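Local atomic coordinates of uncharacterized protein (Bordetella bronchiseptica, PDB entry 4XG0), a protein that probably acts as a kinase of the DUF1537 family, which phosphorylates acid sugars in catabolic pathways, with a sugar-binding N-terminal and a nucleotide-binding C-terminal domain. Residues V401-G406 against Q410-R415; A275-A280 against A317-A322; P258-V263 against R345-H350; A376-V381 against R421-T426; A365-L370 against G388-G393. One frame throughout, in Å; residues are numbered along the deposited sequence.

Overall arrangement
All five contacts involve one mixed seven-stranded sheet of the nucleotide-binding domain. Interactions 1, 2 and 3 are buried. Interactions 2 and 3 use the neighbouring strands 317-321 and 259-263, against helices 268-279 and 334-349, and are purely apolar at their centres. Interaction 1 differs, since the chain of a buried lysine packs on helix 412-421 while its amino group bonds to oxygens. Interaction 5 is partly buried: leucines meet inside, and a water joins backbone carbonyls. Interaction 4 lies at the surface on the edge strand 374-380, where an arginine meets a valine and an aspartate. It touches interaction 5, because strands 374-380 and 385-391 pair.

Interaction 1. Residues V401-G406 against Q410-R415; sequences VTKAGG and QDVLIR. With SO4 (sulfate ion), chain E.
Val412 is the first residue of 410-415 to touch the other segment, and it meets the aliphatic part of Lys403. Asp411 before it holds the N-cap position of helix 412-421, without a capping bond from its side chain. The ends of the valine and lysine side chains meet head-on. CG1 of Val412 lies 3.7 Å from CE of Lys403 and 3.8 Å from CD. CG2 of Val412 is a little farther, 4.1 Å from CD of Lys403. CG1 of Val412 sits between its own backbone N and carbonyl carbon (chi1 72°), and from there it faces the lysine chain.

This helix packs on one face of the mixed sheet in the nucleotide-binding domain, and strand 399-403 of that sheet carries Lys403. Leu413 comes next. Its CB does not point at the strand, but its CD2 swings in to 4.0 Å from CE of Lys403, and the two side chains cross at about a right angle. Lys403 leaves the strand extended and then bends at chi3 and chi4 (77° and 66°). The bends turn NZ back to the carbonyl O of Ala404, at 2.8 Å. The buried ammonium group also bonds to Phe407 O and Gln273 OE1, so three oxygens grip it.

Arg415 points elsewhere. Its guanidinium meets a sulfate, probably from the crystallisation liquor, with O2 at its edge. NH2 of Arg415 bonds sulfate O2 at 3.2 Å and NH1 bonds O4 at 3.3 Å. Thr382 OG1 also holds the ion.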
# COMPACT_ATOMS: atom_id res chain seq x y z
N VAL A 401 -11.73 11.09 -5.64
CA VAL A 401 -12.71 10.07 -5.36
C VAL A 401 -14.02 10.78 -5.14
O VAL A 401 -14.09 11.79 -4.44
CB VAL A 401 -12.36 9.29 -4.06
CG1 VAL A 401 -13.54 8.44 -3.58
CG2 VAL A 401 -11.12 8.45 -4.23
N THR A 402 -15.07 10.27 -5.75
CA THR A 402 -16.38 10.84 -5.53
C THR A 402 -17.32 9.76 -5.00
O THR A 402 -17.14 8.54 -5.21
CB THR A 402 -16.91 11.48 -6.83
OG1 THR A 402 -16.74 10.55 -7.90
CG2 THR A 402 -16.12 12.74 -7.17
N LYS A 403 -18.35 10.20 -4.29
CA LYS A 403 -19.26 9.25 -3.66
C LYS A 403 -20.59 9.92 -3.38
O LYS A 403 -20.63 11.08 -2.98
CB LYS A 403 -18.67 8.75 -2.33
CG LYS A 403 -19.50 7.71 -1.62
CD LYS A 403 -18.89 7.30 -0.26
CE LYS A 403 -19.13 8.36 0.83
NZ LYS A 403 -20.60 8.47 1.17
N ALA A 404 -21.67 9.18 -3.57
CA ALA A 404 -22.97 9.71 -3.19
C ALA A 404 -23.03 9.79 -1.66
O ALA A 404 -22.41 8.99 -0.96
CB ALA A 404 -24.06 8.87 -3.75
N GLY A 405 -23.79 10.76 -1.16
CA GLY A 405 -23.80 11.10 0.24
C GLY A 405 -24.29 9.97 1.11
O GLY A 405 -23.78 9.78 2.20
N GLY A 406 -25.28 9.22 0.62
CA GLY A 406 -25.89 8.18 1.42
C GLY A 406 -25.18 6.83 1.33
O GLY A 406 -25.58 5.88 2.00
N GLN A 410 -19.40 2.94 7.37
CA GLN A 410 -18.86 4.00 8.22
C GLN A 410 -17.41 4.40 7.91
O GLN A 410 -17.07 5.58 7.99
CB GLN A 410 -18.96 3.57 9.68
CG GLN A 410 -18.19 4.46 10.60
CD GLN A 410 -18.33 4.09 12.04
OE1 GLN A 410 -19.35 4.41 12.67
NE2 GLN A 410 -17.32 3.41 12.59
N ASP A 411 -16.57 3.41 7.58
CA ASP A 411 -15.13 3.67 7.35
C ASP A 411 -14.80 4.07 5.91
O ASP A 411 -13.63 4.20 5.56
CB ASP A 411 -14.28 2.44 7.74
CG ASP A 411 -14.47 1.25 6.81
OD1 ASP A 411 -15.38 1.32 5.95
OD2 ASP A 411 -13.77 0.21 7.00
N VAL A 412 -15.81 4.37 5.10
CA VAL A 412 -15.57 4.54 3.66
C VAL A 412 -14.71 5.76 3.31
O VAL A 412 -13.95 5.70 2.34
CB VAL A 412 -16.85 4.55 2.82
CG1 VAL A 412 -17.64 5.82 3.02
CG2 VAL A 412 -16.49 4.37 1.34
N LEU A 413 -14.78 6.85 4.08
CA LEU A 413 -13.95 8.01 3.74
C LEU A 413 -12.49 7.76 4.17
O LEU A 413 -11.56 8.22 3.51
CB LEU A 413 -14.48 9.30 4.34
CG LEU A 413 -15.89 9.71 3.90
CD1 LEU A 413 -16.38 10.91 4.70
CD2 LEU A 413 -15.93 10.03 2.44
N ILE A 414 -12.32 7.04 5.27
CA ILE A 414 -11.00 6.62 5.71
C ILE A 414 -10.37 5.76 4.61
O ILE A 414 -9.22 6.00 4.17
CB ILE A 414 -11.08 5.84 7.03
CG1 ILE A 414 -11.54 6.77 8.14
CG2 ILE A 414 -9.75 5.23 7.38
CD1 ILE A 414 -11.98 6.04 9.39
N ARG A 415 -11.13 4.79 4.16
CA ARG A 415 -10.68 3.91 3.08
C ARG A 415 -10.35 4.68 1.80
O ARG A 415 -9.40 4.35 1.11
CB ARG A 415 -11.71 2.83 2.80
CG ARG A 415 -11.86 1.80 3.93
CD ARG A 415 -12.89 0.69 3.54
NE ARG A 415 -12.45 -0.09 2.38
CZ ARG A 415 -13.23 -0.86 1.63
NH1 ARG A 415 -14.53 -0.97 1.89
NH2 ARG A 415 -12.72 -1.53 0.59
S SO4 E . -15.39 -4.17 -0.26
O1 SO4 E . -14.52 -4.79 0.74
O2 SO4 E . -14.59 -3.38 -1.19
O3 SO4 E . -16.14 -5.20 -1.00
O4 SO4 E . -16.35 -3.27 0.41

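Interaction 2. Residues A275-A280 against A317-A322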
# COMPACT_ATOMS: atom_id res chain seq x y z
N ALA A 275 -17.64 11.61 10.98
CA ALA A 275 -17.31 11.41 12.39
C ALA A 275 -16.19 10.37 12.52
O ALA A 275 -15.25 10.57 13.27
CB ALA A 275 -18.52 10.98 13.17
N ALA A 276 -16.29 9.27 11.77
CA ALA A 276 -15.27 8.23 11.83
C ALA A 276 -13.90 8.71 11.35
O ALA A 276 -12.88 8.36 11.96
CB ALA A 276 -15.72 7.01 11.03
N LEU A 277 -13.87 9.48 10.27
CA LEU A 277 -12.62 10.02 9.74
C LEU A 277 -12.02 11.00 10.75
O LEU A 277 -10.81 10.99 10.98
CB LEU A 277 -12.84 10.68 8.39
CG LEU A 277 -11.62 11.33 7.76
CD1 LEU A 277 -10.51 10.32 7.60
CD2 LEU A 277 -11.99 11.95 6.45
N GLN A 278 -12.86 11.81 11.38
CA GLN A 278 -12.38 12.69 12.44
C GLN A 278 -11.78 11.86 13.60
O GLN A 278 -10.68 12.16 14.07
CB GLN A 278 -13.50 13.61 12.94
CG GLN A 278 -12.97 14.76 13.78
CD GLN A 278 -14.01 15.85 14.01
OE1 GLN A 278 -15.15 15.76 13.55
NE2 GLN A 278 -13.61 16.90 14.73
N GLN A 279 -12.51 10.83 14.04
CA GLN A 279 -12.08 9.88 15.09
C GLN A 279 -10.68 9.35 14.77
O GLN A 279 -9.87 9.16 15.66
CB GLN A 279 -13.00 8.66 15.14
CG GLN A 279 -14.11 8.61 16.17
CD GLN A 279 -14.55 7.16 16.49
OE1 GLN A 279 -14.28 6.21 15.72
NE2 GLN A 279 -15.18 6.99 17.62
N ALA A 280 -10.45 9.08 13.49
CA ALA A 280 -9.20 8.48 13.01
C ALA A 280 -8.06 9.49 12.89
O ALA A 280 -6.95 9.12 12.49
CB ALA A 280 -9.43 7.76 11.67
N ALA A 317 -4.76 13.52 6.61
CA ALA A 317 -6.00 13.94 5.98
C ALA A 317 -6.52 15.21 6.61
O ALA A 317 -6.38 15.42 7.81
CB ALA A 317 -7.04 12.83 6.09
N LEU A 318 -7.11 16.07 5.78
CA LEU A 318 -7.85 17.25 6.24
C LEU A 318 -9.30 17.06 5.82
O LEU A 318 -9.55 16.56 4.73
CB LEU A 318 -7.29 18.51 5.58
CG LEU A 318 -5.80 18.79 5.84
CD1 LEU A 318 -5.29 19.89 4.94
CD2 LEU A 318 -5.59 19.15 7.27
N MET A 319 -10.26 17.43 6.66
CA MET A 319 -11.67 17.33 6.31
C MET A 319 -12.40 18.66 6.46
O MET A 319 -12.27 19.33 7.47
CB MET A 319 -12.39 16.26 7.14
CG MET A 319 -13.84 16.04 6.75
SD MET A 319 -14.57 14.61 7.59
CE MET A 319 -14.61 15.24 9.26
N LEU A 320 -13.15 19.05 5.42
CA LEU A 320 -14.10 20.16 5.51
C LEU A 320 -15.50 19.59 5.61
O LEU A 320 -15.96 18.88 4.71
CB LEU A 320 -14.00 21.07 4.29
CG LEU A 320 -12.59 21.29 3.75
CD1 LEU A 320 -12.63 22.26 2.56
CD2 LEU A 320 -11.69 21.85 4.82
N LEU A 321 -16.17 19.91 6.71
CA LEU A 321 -17.49 19.38 7.01
C LEU A 321 -18.58 20.46 6.90
O LEU A 321 -18.55 21.47 7.61
CB LEU A 321 -17.47 18.79 8.42
CG LEU A 321 -18.76 18.08 8.87
CD1 LEU A 321 -19.13 17.00 7.86
CD2 LEU A 321 -18.57 17.51 10.28
N ALA A 322 -19.55 20.25 6.01
CA ALA A 322 -20.63 21.22 5.80
C ALA A 322 -21.57 21.26 6.97
O ALA A 322 -21.91 20.23 7.51
CB ALA A 322 -21.41 20.86 4.56
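Met319 lays its thioether alongside Leu277, and the two side chains lie side by side with opposite headings. CD2 of Leu277 touches SD of Met319 at 3.9 Å. Both residues project from their backbones toward the opposing segment. Met319 is extended through CG and SD, with CG anti to the backbone N (chi1 -176°). It then bends at the last torsion, chi3 69°, and the methyl turns toward the helix. That methyl, CE, comes within 4.2 Å of CB of Gln278. The glutamine thus takes part through the base of its side chain, and its extended remainder runs on at the exposed surface.

Helix 268-279 follows strand 259-263 and covers the sheet here, in the alternation of strand and helix expected of a nucleotide-binding alpha/beta domain. Strand 317-321 lies in that sheet between strands 283-285 and 259-263. The helix comes close to the strand, with CA of Gln278 7.7 Å from CA of Met319. The contact is apolar throughout. Leu277 also rests on Val261, and Met319 on Val263 and Thr284, so the pair spans three strands. On the far face of the strand, Leu320 packs against Leu339 and Ala343 of helix 334-349.

Interaction 3. Residues P258-V263 against R345-H350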
# COMPACT_ATOMS: atom_id res chain seq x y z
N PRO A 258 -1.49 16.22 2.24
CA PRO A 258 -2.65 15.55 2.81
C PRO A 258 -3.68 15.24 1.76
O PRO A 258 -3.73 15.88 0.72
CB PRO A 258 -3.19 16.61 3.76
CG PRO A 258 -2.92 17.87 3.06
CD PRO A 258 -1.57 17.68 2.42
N VAL A 259 -4.49 14.22 2.02
CA VAL A 259 -5.72 14.02 1.29
C VAL A 259 -6.75 14.96 1.88
O VAL A 259 -6.93 15.02 3.10
CB VAL A 259 -6.22 12.55 1.40
CG1 VAL A 259 -7.61 12.46 0.84
CG2 VAL A 259 -5.33 11.64 0.63
N LEU A 260 -7.41 15.73 1.02
CA LEU A 260 -8.46 16.63 1.44
C LEU A 260 -9.82 15.96 1.23
O LEU A 260 -10.13 15.53 0.13
CB LEU A 260 -8.41 17.90 0.58
CG LEU A 260 -9.44 18.95 0.92
CD1 LEU A 260 -9.29 19.42 2.37
CD2 LEU A 260 -9.32 20.14 -0.03
N VAL A 261 -10.63 15.87 2.28
CA VAL A 261 -11.96 15.29 2.21
C VAL A 261 -13.05 16.34 2.43
O VAL A 261 -13.04 17.06 3.43
CB VAL A 261 -12.10 14.16 3.23
CG1 VAL A 261 -13.46 13.50 3.13
CG2 VAL A 261 -10.97 13.18 3.07
N VAL A 262 -13.99 16.45 1.47
CA VAL A 262 -15.00 17.47 1.51
C VAL A 262 -16.33 16.77 1.64
O VAL A 262 -16.70 15.93 0.79
CB VAL A 262 -14.96 18.35 0.26
CG1 VAL A 262 -16.00 19.42 0.37
CG2 VAL A 262 -13.58 18.95 0.11
N VAL A 263 -17.02 17.07 2.73
CA VAL A 263 -18.29 16.43 3.04
C VAL A 263 -19.38 17.47 3.11
O VAL A 263 -19.45 18.24 4.06
CB VAL A 263 -18.24 15.69 4.40
CG1 VAL A 263 -19.53 14.92 4.67
CG2 VAL A 263 -17.04 14.79 4.43
N ARG A 345 -9.24 26.40 -3.42
CA ARG A 345 -8.21 27.33 -3.00
C ARG A 345 -7.09 26.62 -2.25
O ARG A 345 -5.89 26.90 -2.45
CB ARG A 345 -8.79 28.47 -2.18
CG ARG A 345 -9.44 29.57 -3.01
CD ARG A 345 -10.26 30.55 -2.17
NE ARG A 345 -9.53 31.11 -1.03
CZ ARG A 345 -10.08 31.87 -0.09
NH1 ARG A 345 -11.35 32.17 -0.17
NH2 ARG A 345 -9.36 32.34 0.93
N LEU A 346 -7.47 25.70 -1.38
CA LEU A 346 -6.50 24.96 -0.56
C LEU A 346 -5.59 24.01 -1.37
O LEU A 346 -4.37 23.94 -1.16
CB LEU A 346 -7.25 24.15 0.48
CG LEU A 346 -6.35 23.49 1.51
CD1 LEU A 346 -5.33 24.43 2.03
CD2 LEU A 346 -7.22 23.01 2.64
N VAL A 347 -6.22 23.24 -2.25
CA VAL A 347 -5.48 22.39 -3.16
C VAL A 347 -4.46 23.17 -3.99
O VAL A 347 -3.32 22.73 -4.19
CB VAL A 347 -6.43 21.68 -4.12
CG1 VAL A 347 -5.67 21.03 -5.24
CG2 VAL A 347 -7.30 20.66 -3.35
N LEU A 348 -4.82 24.34 -4.47
CA LEU A 348 -3.87 25.07 -5.31
C LEU A 348 -2.79 25.74 -4.48
O LEU A 348 -1.60 25.79 -4.86
CB LEU A 348 -4.60 26.08 -6.17
CG LEU A 348 -5.55 25.45 -7.19
CD1 LEU A 348 -6.31 26.52 -8.00
CD2 LEU A 348 -4.76 24.52 -8.09
N ALA A 349 -3.17 26.26 -3.33
CA ALA A 349 -2.21 27.05 -2.58
C ALA A 349 -1.19 26.17 -1.82
O ALA A 349 0.01 26.47 -1.79
CB ALA A 349 -2.93 28.01 -1.64
N HIS A 350 -1.67 25.08 -1.21
CA HIS A 350 -0.91 24.27 -0.26
C HIS A 350 -0.54 22.91 -0.86
O HIS A 350 0.48 22.32 -0.52
CB HIS A 350 -1.77 24.09 1.00
CG HIS A 350 -1.25 23.06 1.97
ND1 HIS A 350 -0.15 23.28 2.77
CD2 HIS A 350 -1.70 21.82 2.28
CE1 HIS A 350 0.07 22.21 3.52
NE2 HIS A 350 -0.86 21.31 3.24
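A strand in the middle of the domain's parallel sheet region meets the last turn of the helix that covers one of its faces. The strand is 259-263 and the helix is 334-349. Leu260 carries the contact. Its two methyls divide the work: CD2 touches CG2 of Val347 at 3.9 Å, and CD1 lies 4.2 Å from CD2 of Leu346. CG of Leu260 stands anti to the backbone N (chi1 -179°), which sends the forked end out between these two helix residues. It crosses both of them obliquely. Leu346 points at the strand, while Val347 reaches Leu260 from the flank of the helix. All three side chains are buried and apolar.

A second, more exposed meeting lies just before the strand begins. The ring of Pro258 approaches the imidazole of His350, the two coming from opposite directions. CD of Pro258 is 3.8 Å from NE2 of His350, and CG of the proline is 4.0 Å from the same nitrogen. This is van der Waals packing at the more exposed end of the contact.

Strand 259-263 pairs through its backbone with 317-321 and with 354-358. Leu260 also packs on Leu318 and Leu320 of 317-321, and Val347 on Val355 of 354-358. On the opposite face, Val259 packs against Ala417 and Ile420 of helix 412-421.

Interaction 4. Residues A376-V381 against R421-T426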
# COMPACT_ATOMS: atom_id res chain seq x y z
N ALA A 376 -10.53 11.28 -15.23
CA ALA A 376 -10.04 10.13 -15.97
C ALA A 376 -9.97 8.96 -15.00
O ALA A 376 -9.23 9.00 -14.03
CB ALA A 376 -8.67 10.43 -16.58
N LEU A 377 -10.73 7.91 -15.27
CA LEU A 377 -10.87 6.87 -14.29
C LEU A 377 -9.67 5.96 -14.22
O LEU A 377 -9.06 5.62 -15.25
CB LEU A 377 -12.12 6.03 -14.56
CG LEU A 377 -13.42 6.51 -13.95
CD1 LEU A 377 -14.47 5.45 -14.10
CD2 LEU A 377 -13.25 6.86 -12.46
N VAL A 378 -9.39 5.52 -13.01
CA VAL A 378 -8.25 4.68 -12.74
C VAL A 378 -8.70 3.37 -12.16
O VAL A 378 -8.32 2.32 -12.66
CB VAL A 378 -7.34 5.43 -11.79
CG1 VAL A 378 -6.26 4.56 -11.30
CG2 VAL A 378 -6.78 6.65 -12.54
N ASP A 379 -9.54 3.45 -11.14
CA ASP A 379 -10.05 2.28 -10.46
C ASP A 379 -11.12 2.68 -9.44
O ASP A 379 -11.83 3.66 -9.63
CB ASP A 379 -8.90 1.56 -9.76
CG ASP A 379 -9.18 0.10 -9.57
OD1 ASP A 379 -9.19 -0.64 -10.60
OD2 ASP A 379 -9.40 -0.28 -8.40
N GLU A 380 -11.26 1.94 -8.35
CA GLU A 380 -12.25 2.34 -7.36
C GLU A 380 -11.84 1.96 -5.94
O GLU A 380 -11.05 1.04 -5.74
CB GLU A 380 -13.58 1.70 -7.66
CG GLU A 380 -13.54 0.21 -7.54
CD GLU A 380 -14.81 -0.43 -8.02
OE1 GLU A 380 -15.58 0.26 -8.73
OE2 GLU A 380 -15.04 -1.61 -7.67
N VAL A 381 -12.40 2.68 -4.97
CA VAL A 381 -12.17 2.35 -3.56
C VAL A 381 -12.99 1.11 -3.25
O VAL A 381 -12.52 0.13 -2.62
CB VAL A 381 -12.57 3.53 -2.64
CG1 VAL A 381 -12.18 3.25 -1.19
CG2 VAL A 381 -11.92 4.82 -3.07
N ARG A 421 -3.67 7.46 -1.26
CA ARG A 421 -2.28 7.45 -0.83
C ARG A 421 -1.58 6.21 -1.35
O ARG A 421 -0.43 6.26 -1.74
CB ARG A 421 -2.20 7.45 0.68
CG ARG A 421 -2.76 8.68 1.28
CD ARG A 421 -2.32 8.89 2.70
NE ARG A 421 -2.31 10.32 2.86
CZ ARG A 421 -1.29 11.10 2.52
NH1 ARG A 421 -0.15 10.57 2.07
NH2 ARG A 421 -1.40 12.39 2.65
N GLU A 422 -2.29 5.08 -1.33
CA GLU A 422 -1.69 3.78 -1.59
C GLU A 422 -1.72 3.33 -3.04
O GLU A 422 -1.51 2.17 -3.33
CB GLU A 422 -2.35 2.75 -0.70
CG GLU A 422 -2.02 3.01 0.76
CD GLU A 422 -2.50 1.92 1.68
OE1 GLU A 422 -3.44 1.16 1.32
OE2 GLU A 422 -1.96 1.88 2.80
N ARG A 423 -2.02 4.27 -3.94
CA ARG A 423 -1.94 4.03 -5.36
C ARG A 423 -0.77 4.82 -5.92
O ARG A 423 -0.55 5.96 -5.53
CB ARG A 423 -3.22 4.47 -6.05
CG ARG A 423 -3.15 4.44 -7.55
CD ARG A 423 -4.51 4.38 -8.18
NE ARG A 423 -5.13 3.10 -7.90
CZ ARG A 423 -5.05 2.03 -8.69
NH1 ARG A 423 -5.64 0.91 -8.32
NH2 ARG A 423 -4.39 2.08 -9.84
N ARG A 424 -0.05 4.18 -6.83
CA ARG A 424 1.02 4.81 -7.58
C ARG A 424 0.37 5.49 -8.78
O ARG A 424 -0.33 4.85 -9.57
CB ARG A 424 2.02 3.78 -8.04
CG ARG A 424 3.18 4.40 -8.79
CD ARG A 424 3.99 5.31 -7.86
NE ARG A 424 5.17 5.82 -8.56
CZ ARG A 424 5.57 7.09 -8.57
NH1 ARG A 424 4.90 8.03 -7.94
NH2 ARG A 424 6.68 7.41 -9.25
N PHE A 425 0.59 6.79 -8.90
CA PHE A 425 0.11 7.53 -10.07
C PHE A 425 1.30 7.92 -10.95
O PHE A 425 2.31 8.33 -10.44
CB PHE A 425 -0.60 8.78 -9.61
CG PHE A 425 -1.87 8.51 -8.88
CD1 PHE A 425 -3.04 8.35 -9.57
CD2 PHE A 425 -1.87 8.42 -7.49
CE1 PHE A 425 -4.24 8.12 -8.89
CE2 PHE A 425 -3.05 8.15 -6.79
CZ PHE A 425 -4.24 8.01 -7.49
N THR A 426 1.16 7.79 -12.27
CA THR A 426 2.24 8.16 -13.19
C THR A 426 1.76 9.16 -14.23
O THR A 426 0.87 9.95 -13.95
CB THR A 426 2.84 6.94 -13.87
OG1 THR A 426 3.58 7.35 -15.03
CG2 THR A 426 1.75 5.95 -14.29
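Arg423 makes the close part of this surface contact, its guanidinium group pressed against Val378 and Asp379. CG1 of Val378 lies 3.4 Å from NH2 of Arg423 and 3.6 Å from its CD. This methyl lies alongside the arginine, near its NE and CZ as well, and the two side chains head opposite ways. Asp379 comes over one face of the guanidinium, its CB 3.6 Å from NH1 of Arg423. The bend of the arginine at chi3 (-68°) brings the guanidinium against CB of Asp379 and beside CG1 of Val378.

The charged part is looser. OD2 of Asp379 and NH1 of Arg423 form a long salt bridge of 3.9 Å. OD2 sits off to one side of the flat group, so the link is electrostatic and not a hydrogen bond. N of Glu380 bonds to the same OD2 of Asp379 at 2.9 Å, from above the carboxylate plane. Val378 and Asp379 are both exposed. Within its own segment, CG of Arg423 rests on one face of the Phe425 ring, 3.7 Å above its plane and nearer the edge of the ring than its centre.

Val378 and Asp379 form a classic beta bulge, both facing Leu387 of strand 385-391. Strand 374-380 is the sheet's outermost strand here. The tail after helix 412-421 runs past it, with Arg423 also touching Leu387 and Phe425 touching Pro399.

Interaction 5. Residues A365-L370 against G388-G393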
# COMPACT_ATOMS: atom_id res chain seq x y z
N ALA A 365 -19.41 20.80 -6.96
CA ALA A 365 -18.87 22.08 -6.52
C ALA A 365 -17.35 22.09 -6.54
O ALA A 365 -16.74 23.09 -6.91
CB ALA A 365 -19.36 22.41 -5.14
N VAL A 366 -16.73 20.99 -6.12
CA VAL A 366 -15.28 20.92 -6.09
C VAL A 366 -14.70 20.90 -7.51
O VAL A 366 -13.78 21.66 -7.84
CB VAL A 366 -14.77 19.68 -5.32
CG1 VAL A 366 -13.28 19.52 -5.54
CG2 VAL A 366 -15.08 19.81 -3.85
N LEU A 367 -15.28 20.10 -8.38
CA LEU A 367 -14.82 20.07 -9.75
C LEU A 367 -15.06 21.40 -10.45
O LEU A 367 -14.22 21.87 -11.24
CB LEU A 367 -15.43 18.91 -10.52
CG LEU A 367 -14.54 17.64 -10.47
CD1 LEU A 367 -14.53 17.01 -9.09
CD2 LEU A 367 -15.01 16.63 -11.50
N ALA A 368 -16.17 22.03 -10.12
CA ALA A 368 -16.51 23.25 -10.83
C ALA A 368 -15.51 24.32 -10.42
O ALA A 368 -15.03 25.09 -11.27
CB ALA A 368 -17.91 23.69 -10.53
N ALA A 369 -15.18 24.35 -9.13
CA ALA A 369 -14.26 25.37 -8.60
C ALA A 369 -12.86 25.20 -9.13
O ALA A 369 -12.13 26.17 -9.29
CB ALA A 369 -14.23 25.34 -7.11
N LEU A 370 -12.47 23.96 -9.39
CA LEU A 370 -11.16 23.68 -10.00
C LEU A 370 -11.20 23.68 -11.53
O LEU A 370 -10.18 23.45 -12.17
CB LEU A 370 -10.63 22.36 -9.49
CG LEU A 370 -10.19 22.31 -8.02
CD1 LEU A 370 -9.95 20.89 -7.59
CD2 LEU A 370 -8.90 23.11 -7.86
N GLY A 388 -10.08 8.35 -9.70
CA GLY A 388 -9.54 8.79 -10.98
C GLY A 388 -8.66 10.00 -10.75
O GLY A 388 -8.26 10.28 -9.63
N THR A 389 -8.31 10.67 -11.85
CA THR A 389 -7.60 11.92 -11.78
C THR A 389 -8.38 13.03 -12.51
O THR A 389 -9.01 12.78 -13.53
CB THR A 389 -6.23 11.78 -12.38
OG1 THR A 389 -6.30 11.26 -13.72
CG2 THR A 389 -5.39 10.82 -11.53
N LEU A 390 -8.29 14.25 -12.01
CA LEU A 390 -8.96 15.36 -12.67
C LEU A 390 -8.45 15.57 -14.08
O LEU A 390 -7.25 15.53 -14.37
CB LEU A 390 -8.86 16.68 -11.91
CG LEU A 390 -9.48 16.69 -10.52
CD1 LEU A 390 -9.26 18.00 -9.79
CD2 LEU A 390 -10.96 16.36 -10.61
N THR A 391 -9.39 15.84 -14.99
CA THR A 391 -9.00 16.30 -16.31
C THR A 391 -9.44 17.72 -16.50
O THR A 391 -10.54 18.11 -16.08
CB THR A 391 -9.61 15.43 -17.42
OG1 THR A 391 -11.01 15.67 -17.52
CG2 THR A 391 -9.39 13.98 -17.11
N GLY A 392 -8.56 18.50 -17.14
CA GLY A 392 -8.81 19.90 -17.38
C GLY A 392 -8.59 20.76 -16.15
O GLY A 392 -8.45 20.27 -15.03
N GLY A 393 -8.52 22.06 -16.37
CA GLY A 393 -8.52 23.00 -15.27
C GLY A 393 -7.20 23.09 -14.54
O GLY A 393 -6.19 22.51 -14.94
O HOH W 1 -8.62 21.00 -12.40
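Leu390 points its forked end at the helix and meets a different leucine with each methyl. Its CD1 touches CD1 of Leu370 at 3.7 Å, and these two side chains cross at about a right angle. Its CD2 lies against the branch point of Leu367, 3.8 Å from CG and 3.9 Å from CD1. Leu370 points directly at the strand. Leu367 starts off to the flank and only its end comes in, helped by an unusual first torsion of -92°.

Beyond the leucines the backbones draw together. CA of Gly393 approaches O of Leu370 at 3.5 Å in a CA-H...O contact. The backbones come close at this glycine, which has a positive phi (77°). A water also donates to Leu370 O at 2.9 Å and to Gly392 O at 2.7 Å, bridging the two carbonyls.

Leu370 packs further on Ala344 and Leu348 of helix 334-349, and Leu367 on Ile375. Gly360, Gly362 and Ala365 fit a GxGxxA pattern. With the strand before helix 360-369, this is consistent with the strand-turn-helix of Rossmann-type folds and with a nucleotide-binding domain.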